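Local structure of NF-kappa-B inhibitor beta (Mus musculus, 1OY3) at residues T80-H83 with L84-V88; P236-I239 with L240-L244. The protein inhibits the transcription factor NF-kappa-B by complexing with it and trapping it in the cytoplasm. All coordinates share one frame; numbering follows the deposited sequence.

In the fold
Both contacts are local, each on a short ankyrin-repeat helix: contact 1 takes in helix 81-85 with its flanks, contact 2 the start of helix 238-246. Contact 1 falls in the third repeat, its centre about 4 Å from the centre of the chain, and nearly all its touching residues are buried. Contact 2 falls in the sixth repeat, about 26 Å out, and is a surface contact. Their centres are about 28 Å apart and their nearest atoms about 18 Å, so they do not touch. Both have backbone helix bonds; to these 80-83 with 84-88 adds a capping box with a buried imidazole, and 236-239 with 240-244 aliphatic packing and an arginine laid along the helix.

Contact 1. Residues T80-H83 with L84-V88; sequences TALH and LACRV
Thr80-Ala81-Leu82-His83 is this repeat's form of the ankyrin TPLH motif, which opens helix 81-85 and hands its carbonyls to Leu84, Ala85 and Cys86. The evidence is a run of i to i+4 bonds: Leu84 N gives to Thr80 O at 3.2 Å, Ala85 N to Ala81 O, and Cys86 N to Leu82 O at 3.2 Å. Cys86 N also makes a weak bond to His83 O, as the short helix gives way to a turn.

At the N-terminus Thr80 and His83 form a capping box. Thr80 OG1 accepts from His83 N at 3.1 Å, while His83 ND1 accepts from Thr80 N at 3.2 Å along a nearly straight N-H (174°). ND1 lies 3.0 Å from Thr80 OG1 as well, a further hydrogen bond whose direction is not settled. The backbone donor stands 22° out of the imidazole plane, and Thr80 CG2 meets the ring edge in plane. With chi1 at -88°, His83 CG lies beside its own backbone N, which folds the ring back over the start of the helix. NE2 is bonded to His159 O, so both ring nitrogens have partners and the rotation of the ring is fixed.

On the C-terminal side the methylene Arg87 CG makes a close van der Waals approach, 3.0 Å, to His83 O, the carbonyl that takes the weak bond from Cys86 N. Leu82 CD1 reaches Cys86 SG at 4.3 Å, a loose apolar touch one turn along.

Neighbouring helices surround the segment. Within its own repeat Ala81 and Leu82 pack on helix 91-97; on other repeats, Ala81 and Leu84 meet helix 48-55, and Leu82, His83 and Arg87 helix 161-167. Leu84 also meets an acidic side chain of another protein chain.

Contact 2. Residues P236-I239 with L240-L244; sequences PNPI and LARLL
Arg242 N gives a nearly straight bond to Pro238 O: 3.2 Å long, with 172° at the hydrogen and the donor nearly along the C=O axis (C=O...N 162°). Pro238 O takes a second, weak bond from Ala241 N at 3.1 Å, so one carbonyl serves two successive amides. Leu243 N gives to Ile239 O at 2.9 Å, but the position of that oxygen is less certain because it sits too close to a neighbouring atom.

Upstream, Asn237 N is bonded to Gln203 OE1, tying the entry of the helix to the loop between helices 195-201 and 205-213.

Outward from the backbone, Arg242 supplies most of the side-chain contact. Its chain is extended from CG to NE and runs back along the helix surface to Pro238 and Ile239, four and three residues earlier. NH2 comes 3.7 Å from Pro238 CB, an oblique approach. NH1 is 3.0 Å from Ile239 CD1, shorter than usual contact and hence strained or imprecisely placed. Ile239 N lies over one guanidinium face, offset toward its rim. Because Arg242 also touches a crystal neighbour, the lattice may help to set this pose.

Farther round, Leu240 CD1 meets Asn237 CB at 4.2 Å. Leu240 is buried against Ala205 and Leu208 of helix 205-213 in the adjoining repeat, which Leu243 also touches through Leu208 and Ile239 through Ala205.

Amides of a first helical turn have no i-4 carbonyl inside the helix to bond to, so Pro238 costs no helix bond there, while its carbonyl still accepts. With Pro238 CB and Ile239 CD1 beside the guanidinium and no salt bridge within the two segments, Arg242 is held here by van der Waals contact on an exposed surface.

Contact 1. Residues T80-H83 with L84-V88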
ATOM      1  N   THR C  80      -6.319  -1.917   8.012  1.00 17.31           N
ATOM      2  CA  THR C  80      -7.267  -1.964   9.125  1.00 15.01           C
ATOM      3  C   THR C  80      -8.467  -1.211   8.581  1.00 14.89           C
ATOM      4  O   THR C  80      -8.406  -0.672   7.463  1.00 10.35           O
ATOM      5  CB  THR C  80      -6.782  -1.174  10.341  1.00 14.68           C
ATOM      6  OG1 THR C  80      -6.518   0.176   9.938  1.00 17.12           O
ATOM      7  CG2 THR C  80      -5.518  -1.788  10.925  1.00  9.36           C
ATOM      8  N   ALA C  81      -9.545  -1.157   9.362  1.00 17.35           N
ATOM      9  CA  ALA C  81     -10.742  -0.425   8.960  1.00 15.21           C
ATOM     10  C   ALA C  81     -10.377   1.051   8.776  1.00 15.18           C
ATOM     11  O   ALA C  81     -10.867   1.708   7.857  1.00 15.19           O
ATOM     12  CB  ALA C  81     -11.841  -0.558  10.025  1.00  5.29           C
ATOM     13  N   LEU C  82      -9.513   1.567   9.652  1.00 11.84           N
ATOM     14  CA  LEU C  82      -9.090   2.966   9.553  1.00 11.96           C
ATOM     15  C   LEU C  82      -8.316   3.200   8.264  1.00 11.59           C
ATOM     16  O   LEU C  82      -8.441   4.252   7.659  1.00 10.94           O
ATOM     17  CB  LEU C  82      -8.210   3.388  10.751  1.00 11.69           C
ATOM     18  CG  LEU C  82      -7.734   4.856  10.709  1.00 16.66           C
ATOM     19  CD1 LEU C  82      -8.948   5.770  10.614  1.00 21.36           C
ATOM     20  CD2 LEU C  82      -6.887   5.215  11.953  1.00  9.69           C
ATOM     21  N   HIS C  83      -7.504   2.231   7.849  1.00 13.67           N
ATOM     22  CA  HIS C  83      -6.729   2.376   6.612  1.00 13.56           C
ATOM     23  C   HIS C  83      -7.646   2.530   5.421  1.00 14.30           C
ATOM     24  O   HIS C  83      -7.383   3.327   4.533  1.00 16.18           O
ATOM     25  CB  HIS C  83      -5.846   1.154   6.340  1.00 12.27           C
ATOM     26  CG  HIS C  83      -4.494   1.218   6.976  1.00 14.37           C
ATOM     27  ND1 HIS C  83      -4.165   0.488   8.097  1.00 12.34           N
ATOM     28  CD2 HIS C  83      -3.383   1.912   6.638  1.00 15.04           C
ATOM     29  CE1 HIS C  83      -2.906   0.728   8.421  1.00 18.00           C
ATOM     30  NE2 HIS C  83      -2.411   1.590   7.551  1.00 14.73           N
ATOM     31  N   LEU C  84      -8.704   1.727   5.402  1.00 19.86           N
ATOM     32  CA  LEU C  84      -9.668   1.738   4.313  1.00 19.99           C
ATOM     33  C   LEU C  84     -10.416   3.062   4.261  1.00 17.10           C
ATOM     34  O   LEU C  84     -10.678   3.588   3.182  1.00 19.97           O
ATOM     35  CB  LEU C  84     -10.645   0.560   4.469  1.00 15.08           C
ATOM     36  CG  LEU C  84      -9.977  -0.821   4.413  1.00 19.80           C
ATOM     37  CD1 LEU C  84     -10.983  -1.918   4.765  1.00 21.99           C
ATOM     38  CD2 LEU C  84      -9.408  -1.045   3.017  1.00 17.35           C
ATOM     39  N   ALA C  85     -10.757   3.597   5.428  1.00 14.99           N
ATOM     40  CA  ALA C  85     -11.461   4.864   5.493  1.00 13.16           C
ATOM     41  C   ALA C  85     -10.612   5.928   4.824  1.00 17.01           C
ATOM     42  O   ALA C  85     -11.136   6.791   4.120  1.00 15.19           O
ATOM     43  CB  ALA C  85     -11.737   5.263   6.955  1.00 17.69           C
ATOM     44  N   CYS C  86      -9.301   5.854   5.034  1.00 16.76           N
ATOM     45  CA  CYS C  86      -8.386   6.845   4.468  1.00 20.08           C
ATOM     46  C   CYS C  86      -8.161   6.717   2.974  1.00 17.67           C
ATOM     47  O   CYS C  86      -7.475   7.535   2.381  1.00 22.66           O
ATOM     48  CB  CYS C  86      -7.034   6.779   5.171  1.00 16.16           C
ATOM     49  SG  CYS C  86      -7.133   7.121   6.922  1.00 15.01           S
ATOM     50  N   ARG C  87      -8.742   5.694   2.369  1.00 20.65           N
ATOM     51  CA  ARG C  87      -8.568   5.465   0.940  1.00 21.87           C
ATOM     52  C   ARG C  87      -9.794   5.961   0.193  1.00 18.43           C
ATOM     53  O   ARG C  87      -9.717   6.332  -0.974  1.00 20.18           O
ATOM     54  CB  ARG C  87      -8.384   3.970   0.662  1.00 26.46           C
ATOM     55  CG  ARG C  87      -7.354   3.286   1.537  1.00 35.06           C
ATOM     56  CD  ARG C  87      -7.341   1.785   1.269  1.00 40.75           C
ATOM     57  NE  ARG C  87      -6.821   1.456  -0.056  1.00 37.94           N
ATOM     58  CZ  ARG C  87      -7.115   0.343  -0.718  1.00 41.70           C
ATOM     59  NH1 ARG C  87      -7.936  -0.552  -0.186  1.00 43.38           N
ATOM     60  NH2 ARG C  87      -6.574   0.116  -1.906  1.00 43.07           N
ATOM     61  N   VAL C  88     -10.924   5.977   0.885  1.00 18.09           N
ATOM     62  CA  VAL C  88     -12.175   6.412   0.286  1.00 20.03           C
ATOM     63  C   VAL C  88     -12.698   7.695   0.902  1.00 20.01           C
ATOM     64  O   VAL C  88     -13.886   7.994   0.795  1.00 15.38           O
ATOM     65  CB  VAL C  88     -13.260   5.325   0.429  1.00 20.86           C
ATOM     66  CG1 VAL C  88     -12.720   3.990  -0.069  1.00 19.68           C
ATOM     67  CG2 VAL C  88     -13.701   5.221   1.879  1.00 17.20           C
TER

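Contact 2. Residues P236-I239 with L240-L244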
ATOM      1  N   PRO C 236       7.288  20.155 -10.273  1.00 51.73           N
ATOM      2  CA  PRO C 236       6.765  21.307 -11.014  1.00 52.34           C
ATOM      3  C   PRO C 236       6.129  22.434 -10.194  1.00 53.89           C
ATOM      4  O   PRO C 236       6.581  23.577 -10.261  1.00 54.47           O
ATOM      5  CB  PRO C 236       5.777  20.664 -11.980  1.00 51.33           C
ATOM      6  CG  PRO C 236       5.249  19.522 -11.184  1.00 52.56           C
ATOM      7  CD  PRO C 236       6.505  18.944 -10.575  1.00 51.33           C
ATOM      8  N   ASN C 237       5.084  22.114  -9.432  1.00 53.39           N
ATOM      9  CA  ASN C 237       4.375  23.109  -8.620  1.00 52.07           C
ATOM     10  C   ASN C 237       5.296  23.888  -7.675  1.00 50.11           C
ATOM     11  O   ASN C 237       5.816  23.345  -6.699  1.00 47.82           O
ATOM     12  CB  ASN C 237       3.261  22.428  -7.821  1.00 54.78           C
ATOM     13  CG  ASN C 237       2.362  23.419  -7.112  1.00 56.77           C
ATOM     14  OD1 ASN C 237       1.407  23.034  -6.440  1.00 59.27           O
ATOM     15  ND2 ASN C 237       2.660  24.704  -7.261  1.00 58.25           N
ATOM     16  N   PRO C 238       5.489  25.191  -7.949  1.00 47.32           N
ATOM     17  CA  PRO C 238       6.342  26.092  -7.163  1.00 45.01           C
ATOM     18  C   PRO C 238       5.872  26.324  -5.732  1.00 41.47           C
ATOM     19  O   PRO C 238       6.679  26.556  -4.838  1.00 37.80           O
ATOM     20  CB  PRO C 238       6.322  27.390  -7.976  1.00 47.10           C
ATOM     21  CG  PRO C 238       5.947  26.940  -9.369  1.00 47.17           C
ATOM     22  CD  PRO C 238       4.900  25.906  -9.094  1.00 47.61           C
ATOM     23  N   ILE C 239       4.560  26.268  -5.529  1.00 41.95           N
ATOM     24  CA  ILE C 239       3.974  26.491  -4.216  1.00 42.13           C
ATOM     25  C   ILE C 239       4.649  25.662  -3.135  1.00 40.76           C
ATOM     26  O   ILE C 239       5.010  26.181  -2.077  1.00 40.00           O
ATOM     27  CB  ILE C 239       2.477  26.143  -4.210  1.00 45.47           C
ATOM     28  CG1 ILE C 239       1.779  26.807  -5.400  1.00 47.17           C
ATOM     29  CG2 ILE C 239       1.848  26.599  -2.899  1.00 41.73           C
ATOM     30  CD1 ILE C 239       1.896  28.312  -5.432  1.00 51.65           C
ATOM     31  N   LEU C 240       4.816  24.373  -3.416  1.00 40.19           N
ATOM     32  CA  LEU C 240       5.426  23.430  -2.479  1.00 40.16           C
ATOM     33  C   LEU C 240       6.770  23.884  -1.931  1.00 37.30           C
ATOM     34  O   LEU C 240       7.008  23.806  -0.728  1.00 31.81           O
ATOM     35  CB  LEU C 240       5.574  22.063  -3.150  1.00 43.44           C
ATOM     36  CG  LEU C 240       4.253  21.436  -3.601  1.00 43.80           C
ATOM     37  CD1 LEU C 240       4.529  20.199  -4.439  1.00 46.85           C
ATOM     38  CD2 LEU C 240       3.415  21.084  -2.384  1.00 42.24           C
ATOM     39  N   ALA C 241       7.642  24.356  -2.815  1.00 37.98           N
ATOM     40  CA  ALA C 241       8.957  24.829  -2.407  1.00 37.98           C
ATOM     41  C   ALA C 241       8.803  26.078  -1.532  1.00 39.18           C
ATOM     42  O   ALA C 241       9.435  26.194  -0.481  1.00 34.16           O
ATOM     43  CB  ALA C 241       9.794  25.145  -3.634  1.00 39.69           C
ATOM     44  N   ARG C 242       7.950  27.000  -1.970  1.00 41.69           N
ATOM     45  CA  ARG C 242       7.698  28.235  -1.234  1.00 42.83           C
ATOM     46  C   ARG C 242       7.318  27.920   0.208  1.00 41.86           C
ATOM     47  O   ARG C 242       7.925  28.443   1.146  1.00 42.53           O
ATOM     48  CB  ARG C 242       6.569  29.024  -1.900  1.00 46.52           C
ATOM     49  CG  ARG C 242       6.820  29.377  -3.365  1.00 53.26           C
ATOM     50  CD  ARG C 242       5.593  30.037  -3.995  1.00 54.57           C
ATOM     51  NE  ARG C 242       5.768  30.294  -5.422  1.00 55.74           N
ATOM     52  CZ  ARG C 242       4.786  30.664  -6.242  1.00 57.84           C
ATOM     53  NH1 ARG C 242       3.553  30.822  -5.782  1.00 56.75           N
ATOM     54  NH2 ARG C 242       5.036  30.869  -7.528  1.00 60.88           N
ATOM     55  N   LEU C 243       6.317  27.057   0.378  1.00 41.91           N
ATOM     56  CA  LEU C 243       5.845  26.652   1.705  1.00 39.04           C
ATOM     57  C   LEU C 243       6.988  26.173   2.578  1.00 40.54           C
ATOM     58  O   LEU C 243       7.239  26.731   3.649  1.00 39.30           O
ATOM     59  CB  LEU C 243       4.807  25.532   1.585  1.00 41.11           C
ATOM     60  CG  LEU C 243       3.356  25.918   1.286  1.00 38.39           C
ATOM     61  CD1 LEU C 243       3.293  26.855   0.097  1.00 43.02           C
ATOM     62  CD2 LEU C 243       2.541  24.651   1.027  1.00 37.66           C
ATOM     63  N   LEU C 244       7.671  25.127   2.119  1.00 39.94           N
ATOM     64  CA  LEU C 244       8.797  24.559   2.855  1.00 38.72           C
ATOM     65  C   LEU C 244       9.778  25.660   3.229  1.00 40.01           C
ATOM     66  O   LEU C 244      10.260  25.714   4.364  1.00 37.90           O
ATOM     67  CB  LEU C 244       9.490  23.481   2.012  1.00 33.44           C
ATOM     68  CG  LEU C 244       8.701  22.171   1.912  1.00 29.62           C
ATOM     69  CD1 LEU C 244       9.112  21.382   0.676  1.00 26.79           C
ATOM     70  CD2 LEU C 244       8.930  21.360   3.182  1.00 27.69           C
TER